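Long-range contact in cobyrinic Acid a,c-diamide synthase (Mycobacterium smegmatis, PDB 5IHP), which binds ADP and magnesium as a member of the ParA family of P-loop NTPases, and may play a role in septum formation: residues A[150-155]-A[184-189]. Numbering follows the deposited sequence.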
ATOM      1  N   ASP A 150      -5.019  -3.161   7.763  1.00 17.97           N
ATOM      2  CA  ASP A 150      -4.820  -1.719   7.874  1.00 18.05           C
ATOM      3  C   ASP A 150      -4.632  -1.113   6.485  1.00 18.40           C
ATOM      4  O   ASP A 150      -4.172  -1.777   5.551  1.00 17.89           O
ATOM      5  CB  ASP A 150      -3.587  -1.388   8.725  1.00 22.23           C
ATOM      6  CG  ASP A 150      -3.683  -1.926  10.142  1.00 27.60           C
ATOM      7  OD1 ASP A 150      -4.682  -1.641  10.823  1.00 23.96           O
ATOM      8  OD2 ASP A 150      -2.756  -2.633  10.572  1.00 27.19           O
ATOM      9  N   VAL A 151      -4.955   0.174   6.356  1.00 17.01           N
ATOM     10  CA  VAL A 151      -4.695   0.902   5.114  1.00 14.98           C
ATOM     11  C   VAL A 151      -4.161   2.294   5.442  1.00 16.87           C
ATOM     12  O   VAL A 151      -4.628   2.952   6.379  1.00 17.04           O
ATOM     13  CB  VAL A 151      -5.958   0.968   4.215  1.00 17.34           C
ATOM     14  CG1 VAL A 151      -7.170   1.471   4.999  1.00 17.77           C
ATOM     15  CG2 VAL A 151      -5.704   1.827   2.947  1.00 19.60           C
ATOM     16  N   ILE A 152      -3.143   2.725   4.690  1.00 13.84           N
ATOM     17  CA  ILE A 152      -2.689   4.114   4.735  1.00 13.64           C
ATOM     18  C   ILE A 152      -2.850   4.714   3.344  1.00 17.37           C
ATOM     19  O   ILE A 152      -2.861   4.008   2.332  1.00 14.76           O
ATOM     20  CB  ILE A 152      -1.230   4.243   5.216  1.00 13.00           C
ATOM     21  CG1 ILE A 152      -0.300   3.404   4.324  1.00 14.43           C
ATOM     22  CG2 ILE A 152      -1.115   3.828   6.688  1.00 14.67           C
ATOM     23  CD1 ILE A 152       1.192   3.551   4.672  1.00 20.47           C
ATOM     24  N   VAL A 153      -3.004   6.032   3.307  1.00 14.62           N
ATOM     25  CA  VAL A 153      -3.185   6.788   2.074  1.00 11.96           C
ATOM     26  C   VAL A 153      -2.015   7.745   1.935  1.00 14.50           C
ATOM     27  O   VAL A 153      -1.982   8.792   2.585  1.00 14.46           O
ATOM     28  CB  VAL A 153      -4.509   7.571   2.082  1.00 16.83           C
ATOM     29  CG1 VAL A 153      -4.725   8.269   0.729  1.00 14.14           C
ATOM     30  CG2 VAL A 153      -5.636   6.680   2.467  1.00 23.06           C
ATOM     31  N   PRO A 154      -1.012   7.407   1.116  1.00 13.48           N
ATOM     32  CA  PRO A 154       0.023   8.396   0.800  1.00 14.61           C
ATOM     33  C   PRO A 154      -0.650   9.584   0.146  1.00 18.75           C
ATOM     34  O   PRO A 154      -1.447   9.435  -0.780  1.00 17.64           O
ATOM     35  CB  PRO A 154       0.952   7.661  -0.171  1.00 15.16           C
ATOM     36  CG  PRO A 154       0.732   6.230   0.128  1.00 17.15           C
ATOM     37  CD  PRO A 154      -0.753   6.126   0.436  1.00 14.68           C
ATOM     38  N   LEU A 155      -0.360  10.769   0.660  1.00 17.13           N
ATOM     39  CA  LEU A 155      -1.121  11.955   0.300  1.00 15.95           C
ATOM     40  C   LEU A 155      -0.143  13.074  -0.032  1.00 16.34           C
ATOM     41  O   LEU A 155       0.578  13.543   0.853  1.00 15.52           O
ATOM     42  CB  LEU A 155      -2.043  12.330   1.455  1.00 20.50           C
ATOM     43  CG  LEU A 155      -2.937  13.525   1.224  1.00 21.51           C
ATOM     44  CD1 LEU A 155      -4.373  13.074   1.353  1.00 22.65           C
ATOM     45  CD2 LEU A 155      -2.575  14.582   2.257  1.00 23.79           C
ATOM     46  N   LYS A 184      -9.007  -1.216   9.057  1.00 18.61           N
ATOM     47  CA  LYS A 184      -8.791   0.008   9.827  1.00 19.17           C
ATOM     48  C   LYS A 184      -8.070   1.036   8.965  1.00 19.23           C
ATOM     49  O   LYS A 184      -6.993   0.754   8.435  1.00 20.04           O
ATOM     50  CB  LYS A 184      -7.976  -0.262  11.097  1.00 24.28           C
ATOM     51  CG  LYS A 184      -8.645  -1.175  12.121  1.00 33.20           C
ATOM     52  CD  LYS A 184      -9.990  -0.617  12.592  1.00 40.89           C
ATOM     53  CE  LYS A 184     -10.615  -1.488  13.682  1.00 49.60           C
ATOM     54  NZ  LYS A 184     -10.892  -2.884  13.228  1.00 51.30           N
ATOM     55  N   LEU A 185      -8.643   2.235   8.848  1.00 20.72           N
ATOM     56  CA  LEU A 185      -7.943   3.329   8.175  1.00 19.30           C
ATOM     57  C   LEU A 185      -6.994   3.972   9.177  1.00 21.99           C
ATOM     58  O   LEU A 185      -7.422   4.697  10.077  1.00 24.83           O
ATOM     59  CB  LEU A 185      -8.919   4.355   7.613  1.00 23.06           C
ATOM     60  CG  LEU A 185      -8.265   5.629   7.050  1.00 21.53           C
ATOM     61  CD1 LEU A 185      -7.405   5.334   5.823  1.00 17.99           C
ATOM     62  CD2 LEU A 185      -9.333   6.656   6.699  1.00 29.72           C
ATOM     63  N   LEU A 186      -5.696   3.698   9.031  1.00 18.87           N
ATOM     64  CA  LEU A 186      -4.711   4.307   9.924  1.00 18.21           C
ATOM     65  C   LEU A 186      -4.593   5.805   9.681  1.00 20.92           C
ATOM     66  O   LEU A 186      -4.464   6.584  10.633  1.00 23.08           O
ATOM     67  CB  LEU A 186      -3.345   3.641   9.751  1.00 19.24           C
ATOM     68  CG  LEU A 186      -3.251   2.182  10.214  1.00 18.91           C
ATOM     69  CD1 LEU A 186      -1.832   1.723  10.086  1.00 17.83           C
ATOM     70  CD2 LEU A 186      -3.737   2.035  11.646  1.00 23.02           C
ATOM     71  N   GLY A 187      -4.586   6.223   8.420  1.00 17.43           N
ATOM     72  CA  GLY A 187      -4.570   7.634   8.113  1.00 17.62           C
ATOM     73  C   GLY A 187      -3.758   7.926   6.867  1.00 16.68           C
ATOM     74  O   GLY A 187      -3.325   7.027   6.140  1.00 17.56           O
ATOM     75  N   ALA A 188      -3.560   9.219   6.618  1.00 17.29           N
ATOM     76  CA  ALA A 188      -2.788   9.688   5.470  1.00 15.54           C
ATOM     77  C   ALA A 188      -1.322   9.848   5.849  1.00 15.94           C
ATOM     78  O   ALA A 188      -1.007  10.452   6.877  1.00 19.91           O
ATOM     79  CB  ALA A 188      -3.327  11.027   4.957  1.00 15.81           C
ATOM     80  N   LEU A 189      -0.428   9.334   4.994  1.00 14.19           N
ATOM     81  CA  LEU A 189       1.006   9.599   5.113  1.00 15.79           C
ATOM     82  C   LEU A 189       1.358  10.761   4.193  1.00 14.73           C
ATOM     83  O   LEU A 189       1.283  10.604   2.965  1.00 16.36           O
ATOM     84  CB  LEU A 189       1.820   8.366   4.728  1.00 14.21           C
ATOM     85  CG  LEU A 189       3.345   8.599   4.686  1.00 15.66           C
ATOM     86  CD1 LEU A 189       3.871   9.019   6.069  1.00 15.80           C
ATOM     87  CD2 LEU A 189       4.077   7.362   4.187  1.00 18.77           C
TER
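The carboxylate of Asp150 carries the isobutyl group of Leu186 over one face, with CD1 of Leu186 4.1 Å from CG of Asp150. At the OD1 edge, CB of Lys184 comes within 3.6 Å of OD1 of Asp150, while OD2 is hydrogen-bonded to NE1 of Trp259, so this buried acid has a polar partner. The lysine chain turns off from the aspartate, and its NZ is hydrogen-bonded to the carbonyl O of Asp182.

A beta bulge brings Leu186 here. Val151 N bonds to Lys184 O and Leu186 N to Val151 O; a regular parallel ladder would next join Val153 N to Leu186 O, but it bonds to Gly187 O (3.0 Å), leaving Leu186 as the extra residue. Leu186 has helix-like backbone angles, and its CB touches CG2 of Ile152, 3.8 Å away. Gly187 follows with phi 145°, where a side chain would strike the preceding carbonyl oxygen. Leu189 N to Val153 O, its donor 51° out of the carbonyl plane, and Leu155 N to Leu189 O carry the pairing on toward Thr191.

On the sheet face of Val151 and Val153, Leu185 holds CG anti to its backbone N (chi1 172°), which brings CD1 back to 4.0 Å from CG2 of Val153. Branched valines suit the extended strand and pack against helix 165-178; helix 243-261 covers Ile152 and Leu189. Small Ala188 lets CB of Leu155 approach its CB to 4.0 Å.

Pro154 lies beside Val22 and Lys24 of the ADP site. Strand 150-156, helix 165-178 and edge strand 184-191 form a beta-alpha-beta crossover, typical of the P-loop NTPase fold.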